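Local coordinates for protein family 88 glycosyl hydrolase (Bacteroides thetaiotaomicron, PDB 5NOA) that probably takes part in the breakdown of complex plant glycans by a gut bacterium, as a member of the family 88 glycoside hydrolases, at residues I36-N41 / V361-L365; K102-G106 / N152-W157; A125-N129 / K171-I175; L182-H186 / D247-Y253. One frame throughout, in Å; residues are numbered along the deposited sequence.

Interaction 1. Residues I36-N41 / V361-L365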
loop_
_atom_site.group_PDB
_atom_site.type_symbol
_atom_site.label_atom_id
_atom_site.label_comp_id
_atom_site.label_asym_id
_atom_site.label_seq_id
_atom_site.Cartn_x
_atom_site.Cartn_y
_atom_site.Cartn_z
ATOM N N ILE A 36 4.533 -7.120 19.087
ATOM C CA ILE A 36 3.354 -6.413 18.589
ATOM C C ILE A 36 2.872 -7.012 17.261
ATOM O O ILE A 36 1.674 -7.239 17.078
ATOM C CB ILE A 36 3.659 -4.907 18.449
ATOM C CG1 ILE A 36 3.724 -4.257 19.820
ATOM C CG2 ILE A 36 2.647 -4.222 17.554
ATOM C CD1 ILE A 36 4.302 -2.846 19.858
ATOM N N ILE A 37 3.796 -7.285 16.351
ATOM C CA ILE A 37 3.429 -7.900 15.080
ATOM C C ILE A 37 2.660 -9.211 15.284
ATOM O O ILE A 37 1.614 -9.410 14.685
ATOM C CB ILE A 37 4.682 -8.139 14.206
ATOM C CG1 ILE A 37 5.203 -6.798 13.690
ATOM C CG2 ILE A 37 4.420 -9.065 13.027
ATOM C CD1 ILE A 37 6.634 -6.820 13.184
ATOM N N HIS A 38 3.159 -10.075 16.171
ATOM C CA HIS A 38 2.468 -11.324 16.415
ATOM C C HIS A 38 1.106 -11.116 17.095
ATOM O O HIS A 38 0.129 -11.802 16.791
ATOM C CB HIS A 38 3.351 -12.273 17.214
ATOM C CG HIS A 38 4.523 -12.743 16.438
ATOM N ND1 HIS A 38 4.392 -13.249 15.158
ATOM C CD2 HIS A 38 5.834 -12.822 16.750
ATOM C CE1 HIS A 38 5.594 -13.593 14.714
ATOM N NE2 HIS A 38 6.480 -13.364 15.668
ATOM N N LYS A 39 1.020 -10.140 17.997
ATOM C CA LYS A 39 -0.251 -9.850 18.662
ATOM C C LYS A 39 -1.304 -9.373 17.639
ATOM O O LYS A 39 -2.436 -9.810 17.642
ATOM C CB LYS A 39 -0.035 -8.808 19.749
ATOM C CG LYS A 39 -1.240 -8.524 20.621
ATOM C CD LYS A 39 -0.912 -7.487 21.696
ATOM C CE LYS A 39 -0.387 -6.151 21.129
ATOM N NZ LYS A 39 -0.824 -4.903 21.838
ATOM N N VAL A 40 -0.895 -8.478 16.764
ATOM C CA VAL A 40 -1.758 -7.894 15.757
ATOM C C VAL A 40 -2.183 -8.931 14.720
ATOM O O VAL A 40 -3.358 -9.037 14.363
ATOM C CB VAL A 40 -1.044 -6.691 15.099
ATOM C CG1 VAL A 40 -1.736 -6.209 13.851
ATOM C CG2 VAL A 40 -0.938 -5.559 16.120
ATOM N N ASN A 41 -1.207 -9.630 14.165
ATOM C CA ASN A 41 -1.508 -10.575 13.112
ATOM C C ASN A 41 -2.276 -11.762 13.655
ATOM O O ASN A 41 -3.198 -12.279 13.020
ATOM C CB ASN A 41 -0.254 -10.969 12.359
ATOM C CG ASN A 41 -0.504 -11.310 10.910
ATOM O OD1 ASN A 41 -1.509 -10.873 10.365
ATOM N ND2 ASN A 41 0.387 -12.045 10.273
ATOM N N VAL A 361 -4.917 -3.162 8.968
ATOM C CA VAL A 361 -4.006 -4.122 9.602
ATOM C C VAL A 361 -2.832 -4.381 8.680
ATOM O O VAL A 361 -1.675 -4.416 9.131
ATOM C CB VAL A 361 -4.745 -5.427 9.963
ATOM C CG1 VAL A 361 -3.790 -6.551 10.347
ATOM C CG2 VAL A 361 -5.795 -5.160 11.046
ATOM N N GLY A 362 -3.106 -4.564 7.386
ATOM C CA GLY A 362 -2.012 -4.743 6.443
ATOM C C GLY A 362 -1.003 -3.598 6.487
ATOM O O GLY A 362 0.212 -3.830 6.543
ATOM N N ALA A 363 -1.500 -2.362 6.454
ATOM C CA ALA A 363 -0.629 -1.200 6.515
ATOM C C ALA A 363 0.182 -1.146 7.808
ATOM O O ALA A 363 1.384 -0.836 7.800
ATOM C CB ALA A 363 -1.463 0.073 6.354
ATOM N N PHE A 364 -0.500 -1.442 8.927
ATOM C CA PHE A 364 0.169 -1.457 10.218
ATOM C C PHE A 364 1.308 -2.480 10.215
ATOM O O PHE A 364 2.413 -2.216 10.707
ATOM C CB PHE A 364 -0.846 -1.731 11.330
ATOM C CG PHE A 364 -0.266 -1.610 12.703
ATOM C CD1 PHE A 364 0.485 -2.651 13.254
ATOM C CD2 PHE A 364 -0.463 -0.455 13.437
ATOM C CE1 PHE A 364 1.042 -2.493 14.504
ATOM C CE2 PHE A 364 0.069 -0.317 14.690
ATOM C CZ PHE A 364 0.825 -1.339 15.202
ATOM N N LEU A 365 1.038 -3.680 9.701
ATOM C CA LEU A 365 2.060 -4.707 9.633
ATOM C C LEU A 365 3.246 -4.278 8.800
ATOM O O LEU A 365 4.396 -4.514 9.182
ATOM C CB LEU A 365 1.488 -6.006 9.091
ATOM C CG LEU A 365 0.509 -6.723 10.030
ATOM C CD1 LEU A 365 -0.159 -7.867 9.294
ATOM C CD2 LEU A 365 1.183 -7.251 11.271
#

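Interaction 2. Residues K102-G106 / N152-W157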
loop_
_atom_site.group_PDB
_atom_site.type_symbol
_atom_site.label_atom_id
_atom_site.label_comp_id
_atom_site.label_asym_id
_atom_site.label_seq_id
_atom_site.Cartn_x
_atom_site.Cartn_y
_atom_site.Cartn_z
ATOM N N LYS A 102 -13.259 -5.128 -17.944
ATOM C CA LYS A 102 -13.382 -3.721 -17.596
ATOM C C LYS A 102 -12.357 -3.303 -16.560
ATOM O O LYS A 102 -11.834 -4.127 -15.819
ATOM C CB LYS A 102 -14.812 -3.412 -17.130
ATOM C CG LYS A 102 -15.866 -3.637 -18.251
ATOM C CD LYS A 102 -17.310 -3.511 -17.795
ATOM C CE LYS A 102 -18.310 -3.855 -18.877
ATOM N NZ LYS A 102 -18.335 -5.324 -19.120
ATOM N N TYR A 103 -12.102 -2.006 -16.535
ATOM C CA TYR A 103 -11.133 -1.424 -15.617
ATOM C C TYR A 103 -11.559 -0.182 -14.890
ATOM O O TYR A 103 -10.764 0.409 -14.162
ATOM C CB TYR A 103 -9.773 -1.215 -16.268
ATOM C CG TYR A 103 -9.657 -0.270 -17.409
ATOM C CD1 TYR A 103 -10.009 -0.670 -18.698
ATOM C CD2 TYR A 103 -9.080 0.974 -17.246
ATOM C CE1 TYR A 103 -9.823 0.181 -19.775
ATOM C CE2 TYR A 103 -8.854 1.808 -18.305
ATOM C CZ TYR A 103 -9.226 1.415 -19.580
ATOM O OH TYR A 103 -9.002 2.214 -20.677
ATOM N N SER A 104 -12.831 0.222 -15.042
ATOM C CA SER A 104 -13.442 1.161 -14.102
ATOM C C SER A 104 -13.796 0.422 -12.816
ATOM O O SER A 104 -13.416 -0.731 -12.652
ATOM C CB SER A 104 -14.648 1.785 -14.767
ATOM O OG SER A 104 -15.529 0.787 -15.210
ATOM N N TYR A 105 -14.469 1.079 -11.853
ATOM C CA TYR A 105 -14.741 0.402 -10.590
ATOM C C TYR A 105 -15.809 -0.675 -10.762
ATOM O O TYR A 105 -16.919 -0.419 -11.238
ATOM C CB TYR A 105 -15.235 1.392 -9.518
ATOM C CG TYR A 105 -15.405 0.713 -8.163
ATOM C CD1 TYR A 105 -16.555 0.053 -7.817
ATOM C CD2 TYR A 105 -14.357 0.667 -7.270
ATOM C CE1 TYR A 105 -16.653 -0.609 -6.606
ATOM C CE2 TYR A 105 -14.451 0.026 -6.053
ATOM C CZ TYR A 105 -15.591 -0.630 -5.743
ATOM O OH TYR A 105 -15.693 -1.308 -4.533
ATOM N N GLY A 106 -15.512 -1.877 -10.273
ATOM C CA GLY A 106 -16.464 -2.915 -10.165
ATOM C C GLY A 106 -15.923 -4.019 -9.312
ATOM O O GLY A 106 -14.705 -4.189 -9.179
ATOM N N ASN A 152 -4.160 1.012 -24.469
ATOM C CA ASN A 152 -4.609 2.005 -23.513
ATOM C C ASN A 152 -3.481 2.315 -22.519
ATOM O O ASN A 152 -2.763 1.420 -22.082
ATOM C CB ASN A 152 -5.813 1.477 -22.714
ATOM C CG ASN A 152 -6.895 0.857 -23.550
ATOM O OD1 ASN A 152 -6.649 -0.005 -24.391
ATOM N ND2 ASN A 152 -8.118 1.196 -23.215
ATOM N N ASN A 153 -3.380 3.569 -22.105
ATOM C CA ASN A 153 -2.386 3.971 -21.097
ATOM C C ASN A 153 -3.000 4.364 -19.750
ATOM O O ASN A 153 -2.272 4.791 -18.877
ATOM C CB ASN A 153 -1.492 5.121 -21.611
ATOM C CG ASN A 153 -2.199 6.452 -21.632
ATOM O OD1 ASN A 153 -3.413 6.515 -21.738
ATOM N ND2 ASN A 153 -1.441 7.538 -21.546
ATOM N N ASP A 154 -4.320 4.223 -19.618
ATOM C CA ASP A 154 -5.063 4.906 -18.551
ATOM C C ASP A 154 -5.641 3.923 -17.508
ATOM O O ASP A 154 -6.654 4.217 -16.860
ATOM C CB ASP A 154 -6.173 5.779 -19.139
ATOM C CG ASP A 154 -7.188 5.007 -19.936
ATOM O OD1 ASP A 154 -6.985 3.832 -20.251
ATOM O OD2 ASP A 154 -8.183 5.651 -20.311
ATOM N N TYR A 155 -4.977 2.794 -17.344
ATOM C CA TYR A 155 -5.407 1.792 -16.380
ATOM C C TYR A 155 -5.331 2.266 -14.933
ATOM O O TYR A 155 -6.077 1.753 -14.112
ATOM C CB TYR A 155 -4.613 0.482 -16.548
ATOM C CG TYR A 155 -4.996 -0.244 -17.820
ATOM C CD1 TYR A 155 -6.199 -0.921 -17.879
ATOM C CD2 TYR A 155 -4.207 -0.194 -18.973
ATOM C CE1 TYR A 155 -6.616 -1.526 -19.047
ATOM C CE2 TYR A 155 -4.618 -0.851 -20.131
ATOM C CZ TYR A 155 -5.820 -1.504 -20.158
ATOM O OH TYR A 155 -6.291 -2.139 -21.285
ATOM N N TRP A 156 -4.386 3.151 -14.614
ATOM C CA TRP A 156 -4.148 3.591 -13.223
ATOM C C TRP A 156 -4.678 5.013 -13.074
ATOM O O TRP A 156 -3.943 6.014 -13.129
ATOM C CB TRP A 156 -2.687 3.471 -12.826
ATOM C CG TRP A 156 -2.158 2.072 -12.914
ATOM C CD1 TRP A 156 -2.891 0.918 -13.069
ATOM C CD2 TRP A 156 -0.774 1.665 -12.927
ATOM N NE1 TRP A 156 -2.044 -0.157 -13.190
ATOM C CE2 TRP A 156 -0.746 0.269 -13.086
ATOM C CE3 TRP A 156 0.461 2.350 -12.813
ATOM C CZ2 TRP A 156 0.456 -0.443 -13.153
ATOM C CZ3 TRP A 156 1.598 1.662 -12.880
ATOM C CH2 TRP A 156 1.609 0.283 -13.042
ATOM N N TRP A 157 -5.997 5.094 -12.904
ATOM C CA TRP A 157 -6.748 6.340 -12.904
ATOM C C TRP A 157 -7.136 6.843 -11.510
ATOM O O TRP A 157 -7.818 7.855 -11.386
ATOM C CB TRP A 157 -8.000 6.233 -13.816
ATOM C CG TRP A 157 -8.842 5.048 -13.485
ATOM C CD1 TRP A 157 -8.790 3.809 -14.075
ATOM C CD2 TRP A 157 -9.864 4.956 -12.476
ATOM N NE1 TRP A 157 -9.664 2.967 -13.466
ATOM C CE2 TRP A 157 -10.365 3.645 -12.513
ATOM C CE3 TRP A 157 -10.432 5.866 -11.572
ATOM C CZ2 TRP A 157 -11.353 3.210 -11.664
ATOM C CZ3 TRP A 157 -11.419 5.434 -10.767
ATOM C CH2 TRP A 157 -11.865 4.120 -10.792
#

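Interaction 3. Residues A125-N129 / K171-I175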
loop_
_atom_site.group_PDB
_atom_site.type_symbol
_atom_site.label_atom_id
_atom_site.label_comp_id
_atom_site.label_asym_id
_atom_site.label_seq_id
_atom_site.Cartn_x
_atom_site.Cartn_y
_atom_site.Cartn_z
ATOM N N ALA A 125 2.433 -14.074 -6.549
ATOM C CA ALA A 125 3.837 -14.047 -6.956
ATOM C C ALA A 125 4.753 -14.353 -5.787
ATOM O O ALA A 125 5.745 -15.084 -5.938
ATOM C CB ALA A 125 4.175 -12.714 -7.572
ATOM N N ASP A 126 4.469 -13.783 -4.610
ATOM C CA ASP A 126 5.306 -14.060 -3.421
ATOM C C ASP A 126 5.279 -15.548 -3.084
ATOM O O ASP A 126 6.285 -16.149 -2.751
ATOM C CB ASP A 126 4.806 -13.252 -2.200
ATOM C CG ASP A 126 5.142 -11.790 -2.251
ATOM O OD1 ASP A 126 5.994 -11.377 -3.052
ATOM O OD2 ASP A 126 4.516 -11.042 -1.444
ATOM N N LEU A 127 4.089 -16.117 -3.124
ATOM C CA LEU A 127 3.929 -17.546 -2.832
ATOM C C LEU A 127 4.654 -18.395 -3.884
ATOM O O LEU A 127 5.287 -19.392 -3.540
ATOM C CB LEU A 127 2.453 -17.923 -2.746
ATOM C CG LEU A 127 1.725 -17.284 -1.556
ATOM C CD1 LEU A 127 0.221 -17.480 -1.643
ATOM C CD2 LEU A 127 2.259 -17.847 -0.248
ATOM N N TYR A 128 4.557 -18.000 -5.157
ATOM C CA TYR A 128 5.322 -18.656 -6.215
ATOM C C TYR A 128 6.813 -18.616 -5.945
ATOM O O TYR A 128 7.508 -19.617 -6.073
ATOM C CB TYR A 128 5.003 -17.972 -7.574
ATOM C CG TYR A 128 5.845 -18.473 -8.714
ATOM C CD1 TYR A 128 7.101 -17.943 -8.951
ATOM C CD2 TYR A 128 5.396 -19.467 -9.537
ATOM C CE1 TYR A 128 7.902 -18.421 -9.956
ATOM C CE2 TYR A 128 6.181 -19.943 -10.577
ATOM C CZ TYR A 128 7.435 -19.412 -10.792
ATOM O OH TYR A 128 8.206 -19.890 -11.791
ATOM N N ASN A 129 7.335 -17.462 -5.540
ATOM C CA ASN A 129 8.772 -17.352 -5.329
ATOM C C ASN A 129 9.247 -18.313 -4.261
ATOM O O ASN A 129 10.316 -18.885 -4.381
ATOM C CB ASN A 129 9.164 -15.926 -5.012
ATOM C CG ASN A 129 9.208 -15.058 -6.238
ATOM O OD1 ASN A 129 9.469 -15.541 -7.342
ATOM N ND2 ASN A 129 8.874 -13.795 -6.070
ATOM N N LYS A 171 7.270 -7.584 -9.518
ATOM C CA LYS A 171 7.336 -8.995 -9.099
ATOM C C LYS A 171 7.291 -9.891 -10.320
ATOM O O LYS A 171 8.046 -10.863 -10.415
ATOM C CB LYS A 171 6.240 -9.302 -8.112
ATOM C CG LYS A 171 6.465 -8.664 -6.755
ATOM C CD LYS A 171 5.254 -8.875 -5.847
ATOM C CE LYS A 171 5.357 -8.111 -4.556
ATOM N NZ LYS A 171 6.348 -8.697 -3.628
ATOM N N LEU A 172 6.413 -9.586 -11.276
ATOM C CA LEU A 172 6.340 -10.430 -12.457
ATOM C C LEU A 172 7.549 -10.273 -13.359
ATOM O O LEU A 172 7.953 -11.237 -13.989
ATOM C CB LEU A 172 5.021 -10.239 -13.218
ATOM C CG LEU A 172 3.769 -10.771 -12.471
ATOM C CD1 LEU A 172 2.553 -10.400 -13.309
ATOM C CD2 LEU A 172 3.812 -12.280 -12.277
ATOM N N TYR A 173 8.128 -9.073 -13.382
ATOM C CA TYR A 173 9.413 -8.935 -14.083
ATOM C C TYR A 173 10.456 -9.871 -13.509
ATOM O O TYR A 173 11.170 -10.564 -14.229
ATOM C CB TYR A 173 9.928 -7.491 -14.084
ATOM C CG TYR A 173 11.290 -7.436 -14.696
ATOM C CD1 TYR A 173 11.422 -7.503 -16.083
ATOM C CD2 TYR A 173 12.442 -7.482 -13.923
ATOM C CE1 TYR A 173 12.644 -7.538 -16.686
ATOM C CE2 TYR A 173 13.675 -7.549 -14.500
ATOM C CZ TYR A 173 13.784 -7.561 -15.893
ATOM O OH TYR A 173 15.012 -7.606 -16.456
ATOM N N ASN A 174 10.583 -9.877 -12.196
ATOM C CA ASN A 174 11.673 -10.664 -11.607
ATOM C C ASN A 174 11.509 -12.150 -11.840
ATOM O O ASN A 174 12.501 -12.865 -11.883
ATOM C CB ASN A 174 11.861 -10.304 -10.119
ATOM C CG ASN A 174 12.575 -8.967 -9.918
ATOM O OD1 ASN A 174 13.372 -8.546 -10.730
ATOM N ND2 ASN A 174 12.300 -8.312 -8.795
ATOM N N ILE A 175 10.268 -12.611 -12.002
ATOM C CA ILE A 175 10.011 -13.996 -12.356
ATOM C C ILE A 175 10.239 -14.275 -13.833
ATOM O O ILE A 175 10.922 -15.230 -14.166
ATOM C CB ILE A 175 8.586 -14.402 -11.951
ATOM C CG1 ILE A 175 8.455 -14.390 -10.423
ATOM C CG2 ILE A 175 8.226 -15.765 -12.527
ATOM C CD1 ILE A 175 7.036 -14.334 -9.928
HETATM O O HOH W 1 5.844 -8.708 -0.717
HETATM O O HOH W 2 9.330 -11.741 -8.136
#

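Interaction 4. Residues L182-H186 / D247-Y253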
loop_
_atom_site.group_PDB
_atom_site.type_symbol
_atom_site.label_atom_id
_atom_site.label_comp_id
_atom_site.label_asym_id
_atom_site.label_seq_id
_atom_site.Cartn_x
_atom_site.Cartn_y
_atom_site.Cartn_z
ATOM N N LEU A 182 8.410 -3.741 -17.255
ATOM C CA LEU A 182 9.034 -2.517 -16.771
ATOM C C LEU A 182 8.775 -1.312 -17.655
ATOM O O LEU A 182 8.700 -0.182 -17.176
ATOM C CB LEU A 182 10.529 -2.748 -16.494
ATOM C CG LEU A 182 10.836 -3.896 -15.530
ATOM C CD1 LEU A 182 12.347 -3.999 -15.308
ATOM C CD2 LEU A 182 10.092 -3.759 -14.222
ATOM N N GLU A 183 8.588 -1.559 -18.942
ATOM C CA GLU A 183 8.173 -0.501 -19.838
ATOM C C GLU A 183 6.759 -0.008 -19.525
ATOM O O GLU A 183 6.478 1.205 -19.468
ATOM C CB GLU A 183 8.253 -0.961 -21.280
ATOM C CG GLU A 183 7.741 0.022 -22.307
ATOM C CD GLU A 183 8.392 1.386 -22.257
ATOM O OE1 GLU A 183 9.654 1.478 -22.054
ATOM O OE2 GLU A 183 7.600 2.371 -22.444
ATOM N N LYS A 184 5.865 -0.949 -19.310
ATOM C CA LYS A 184 4.478 -0.616 -18.990
ATOM C C LYS A 184 4.301 -0.064 -17.587
ATOM O O LYS A 184 3.423 0.779 -17.388
ATOM C CB LYS A 184 3.588 -1.819 -19.303
ATOM C CG LYS A 184 3.472 -2.080 -20.809
ATOM C CD LYS A 184 2.506 -1.113 -21.473
ATOM C CE LYS A 184 2.423 -1.313 -22.975
ATOM N NZ LYS A 184 1.411 -0.412 -23.573
ATOM N N LEU A 185 5.116 -0.509 -16.628
ATOM C CA LEU A 185 5.123 0.165 -15.318
ATOM C C LEU A 185 5.314 1.659 -15.535
ATOM O O LEU A 185 4.592 2.498 -14.979
ATOM C CB LEU A 185 6.269 -0.416 -14.478
ATOM C CG LEU A 185 6.619 0.339 -13.188
ATOM C CD1 LEU A 185 5.466 0.383 -12.243
ATOM C CD2 LEU A 185 7.836 -0.304 -12.580
ATOM N N HIS A 186 6.313 2.014 -16.367
ATOM C CA HIS A 186 6.580 3.432 -16.597
ATOM C C HIS A 186 5.424 4.126 -17.316
ATOM O O HIS A 186 5.019 5.225 -16.923
ATOM C CB HIS A 186 7.848 3.585 -17.386
ATOM C CG HIS A 186 8.234 4.993 -17.573
ATOM N ND1 HIS A 186 7.999 5.665 -18.742
ATOM C CD2 HIS A 186 8.762 5.895 -16.714
ATOM C CE1 HIS A 186 8.402 6.917 -18.619
ATOM N NE2 HIS A 186 8.860 7.087 -17.389
ATOM N N ASP A 247 17.538 -0.404 -14.341
ATOM C CA ASP A 247 16.379 -0.059 -15.131
ATOM C C ASP A 247 16.461 1.399 -15.593
ATOM O O ASP A 247 16.785 2.278 -14.799
ATOM C CB ASP A 247 15.075 -0.262 -14.353
ATOM C CG ASP A 247 13.877 0.029 -15.234
ATOM O OD1 ASP A 247 13.630 -0.801 -16.102
ATOM O OD2 ASP A 247 13.277 1.100 -15.146
ATOM N N LYS A 248 16.128 1.657 -16.856
ATOM C CA LYS A 248 16.309 2.988 -17.422
ATOM C C LYS A 248 15.416 4.053 -16.833
ATOM O O LYS A 248 15.732 5.238 -16.983
ATOM C CB LYS A 248 16.106 2.949 -18.945
ATOM C CG LYS A 248 14.696 2.651 -19.419
ATOM C CD LYS A 248 14.717 2.555 -20.944
ATOM C CE LYS A 248 14.931 1.141 -21.404
ATOM N NZ LYS A 248 13.716 0.343 -21.129
ATOM N N TYR A 249 14.303 3.669 -16.200
ATOM C CA TYR A 249 13.378 4.621 -15.605
ATOM C C TYR A 249 13.569 4.780 -14.093
ATOM O O TYR A 249 12.855 5.564 -13.478
ATOM C CB TYR A 249 11.933 4.222 -15.903
ATOM C CG TYR A 249 11.632 4.150 -17.381
ATOM C CD1 TYR A 249 11.730 5.287 -18.199
ATOM C CD2 TYR A 249 11.246 2.970 -17.948
ATOM C CE1 TYR A 249 11.423 5.217 -19.542
ATOM C CE2 TYR A 249 10.946 2.890 -19.280
ATOM C CZ TYR A 249 11.039 3.997 -20.067
ATOM O OH TYR A 249 10.741 3.906 -21.416
ATOM N N ARG A 250 14.538 4.074 -13.496
ATOM C CA ARG A 250 14.661 4.015 -12.034
ATOM C C ARG A 250 14.849 5.370 -11.411
ATOM O O ARG A 250 14.261 5.645 -10.369
ATOM C CB ARG A 250 15.821 3.084 -11.679
ATOM C CG ARG A 250 16.027 2.839 -10.211
ATOM C CD ARG A 250 16.991 1.680 -10.032
ATOM N NE ARG A 250 17.281 1.345 -8.647
ATOM C CZ ARG A 250 18.272 1.860 -7.932
ATOM N NH1 ARG A 250 19.066 2.788 -8.459
ATOM N NH2 ARG A 250 18.434 1.455 -6.673
ATOM N N GLN A 251 15.625 6.230 -12.061
ATOM C CA GLN A 251 15.862 7.552 -11.480
ATOM C C GLN A 251 14.600 8.403 -11.397
ATOM O O GLN A 251 14.441 9.196 -10.441
ATOM C CB GLN A 251 16.979 8.313 -12.190
ATOM C CG GLN A 251 17.428 9.553 -11.440
ATOM C CD GLN A 251 18.036 9.221 -10.088
ATOM O OE1 GLN A 251 18.896 8.357 -9.985
ATOM N NE2 GLN A 251 17.586 9.892 -9.060
ATOM N N GLU A 252 13.695 8.236 -12.365
ATOM C CA GLU A 252 12.414 8.941 -12.285
ATOM C C GLU A 252 11.614 8.512 -11.075
ATOM O O GLU A 252 10.996 9.345 -10.390
ATOM C CB GLU A 252 11.579 8.731 -13.534
ATOM C CG GLU A 252 12.190 9.306 -14.800
ATOM C CD GLU A 252 11.388 8.999 -16.050
ATOM O OE1 GLU A 252 10.151 9.066 -15.994
ATOM O OE2 GLU A 252 12.012 8.698 -17.075
ATOM N N TYR A 253 11.619 7.209 -10.789
ATOM C CA TYR A 253 10.895 6.705 -9.625
ATOM C C TYR A 253 11.510 7.183 -8.339
ATOM O O TYR A 253 10.802 7.579 -7.408
ATOM C CB TYR A 253 10.818 5.186 -9.607
ATOM C CG TYR A 253 10.314 4.572 -10.881
ATOM C CD1 TYR A 253 9.330 5.174 -11.669
ATOM C CD2 TYR A 253 10.856 3.426 -11.351
ATOM C CE1 TYR A 253 8.907 4.590 -12.857
ATOM C CE2 TYR A 253 10.435 2.818 -12.515
ATOM C CZ TYR A 253 9.441 3.408 -13.263
ATOM O OH TYR A 253 8.993 2.817 -14.418
HETATM O O HOH W 3 10.437 0.694 -15.166
#

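Interaction 1. Residues I36-N41 / V361-L365
V40 and L365 run past each other in opposite senses. CG1 of V40 lies 4.0 Å from CD2 of L365. V40 uses its two methyls for different partners. CG1 stands opposite the backbone N (chi1 168°), which aims it at L365 and at V361 CG1, 4.1 Å away. CG2 turns to the F364 ring, 4.0 Å from CE1. I36 reaches the same ring atom from the edge, near the ring plane, with CG2 3.9 Å from F364 CE1. CD2 of L365 also touches I37 CG2 at 4.1 Å. These contacts join helix 29-47 near the start of the chain to helix 358-377 near its end. The two short segments are antiparallel (168°), with axes 10.6 Å apart at closest approach. This is consistent with closure of the helical toroid of the six-hairpin glycosidases. No hydrogen bond crosses between the segments. N41 is buried, and its OD1 comes 3.5 Å from L365 CD1. Its polar needs are met by helix 56-72: OD1 bonds to Y61 OH and ND2 to N65 OD1. These two bonds hold the amide against the leucine. Beyond this shell, A68 and L71 of the same helix cover I37, and I335 touches both V40 and F364.

Interaction 2. Residues K102-G106 / N152-W157
Y103 OH is gripped by two side chains of 152-157. It donates to D154 OD1 at 2.6 Å and accepts from N152 ND2 at 2.9 Å. The carboxylate is met on its syn side, somewhat out of its plane. The amide of N152 stands nearly perpendicular to the tyrosine ring, and its N-H bond is somewhat bent, at 143°. One donor and one acceptor together fix the phenol end. Y155 covers one face of the Y103 ring. Its CE1 sits above the middle of that ring, 3.5 Å from Y103 CD1. The ring planes are 45° apart, neither a parallel stack nor edge-to-face. The position of Y103 CG between the backbone N and the carbonyl carbon (chi1 63°) turns the ring in among these three residues. The backbone is held as well. W157 NE1 donates to Y103 O at 2.9 Å, with the oxygen close to the indole plane. The benzene part of W157 then lies along the next residues, with CZ2 3.8 Å from S104 CA and likewise 3.8 Å from Y105 N. This is a surface contact between two inter-helix loops of a mainly helical fold in the six-hairpin clan, in which the Y103 side chain carries most of the contact. The loop 102-106 lies between helices 75-87 and 120-130. The loop 152-157 links helix 135-149 to helix 160-176. Y155 OH bonds to T150 OG1. Y155 and W156 both meet Y188 of helix 180-196 edge-to-face, and W156 packs on L162 and V165 of helix 160-176.

Interaction 3. Residues A125-N129 / K171-I175
Two helices of the six-hairpin fold, 120-130 and 160-176, run side by side in the same general direction here. The axes of segments 125-129 and 171-175 cross at 29°, 10.5 Å apart at closest approach. Helix 135-149 comes between the two helices in the chain, which allows them to share a direction. The A125 methyl sits between K171 and I175, one turn apart: its CB is 4.0 Å from I175 CD1. At one end K171 reaches across to D126. A bend at its last torsion (chi4 -73°) brings NZ to D126 OD1 at 2.8 Å, in a salt bridge that uses the syn lone pair. Water 1 spans the other oxygen, D126 OD2, and K171 NZ. At the other end I175 lies against Y128, with CG2 3.7 Å from Y128 CE1, and its CG1 is 3.4 Å from N129 OD1. N129 ND2 donates to water 2, which in turn donates to K171 O. The middle of the contact is therefore apolar, with water bridges beside it. Around it, M66 and F70 of helix 56-72 touch D126. I137 of helix 135-149 packs on both Y128 and I175, on the connection between the two helices.

Interaction 4. Residues L182-H186 / D247-Y253
H186 and Y249 lie face to face, with ring centroids 3.6 Å apart and planes only 7° from parallel. With chi1 at -176° the imidazole swings away from the backbone N and out over the tyrosine. CB of H186 adds a CH-pi contact. CG of K248 covers the other face of Y249. H186 NE2 donates to E252 OE1 at 2.7 Å. The oxygen lies in the imidazole plane, but the N-H meets it from above the carboxylate plane, which is turned 83° from the ring. Y249 OH donates to the syn lone pair of E183 OE1 at 2.7 Å. Each ring is thus gripped by a glutamate of the facing segment. Y253 OH comes in at the imidazole edge, near the ring plane, 3.3 Å from H186 CB. Water 3 donates to L182 O and D247 OD2 and accepts from Y253 OH. D247 OD2 also accepts from Y249 N, capping the type I turn D247-R250 that leads into helix 250-266. The contact seats this turn and helix start on helix 180-196, within the mainly helical six-hairpin-clan fold. Behind, L185 packs on M166 and M169 of helix 160-176, and Y253 on V239 and L240 of helix 226-242.

Interaction 1 joins the two ends of the fold, and the other three contacts all form between its segments along the chain. Its centre lies about 31 Å from those of interactions 2 and 4, on the other side of the chain's centre, and about 23 Å from that of interaction 3. Interactions 3 and 4 are joined by the consecutive helices 160-176 and 180-196, where Y173 CG lies 3.6 Å from L182 CD1. W156 of interaction 2 packs against helix 180-196, with CZ3 3.8 Å from L185 O of interaction 4. Interactions 2 and 3 do not touch; their nearest atoms are about 10 Å apart. No bound ligand takes part in the four contacts.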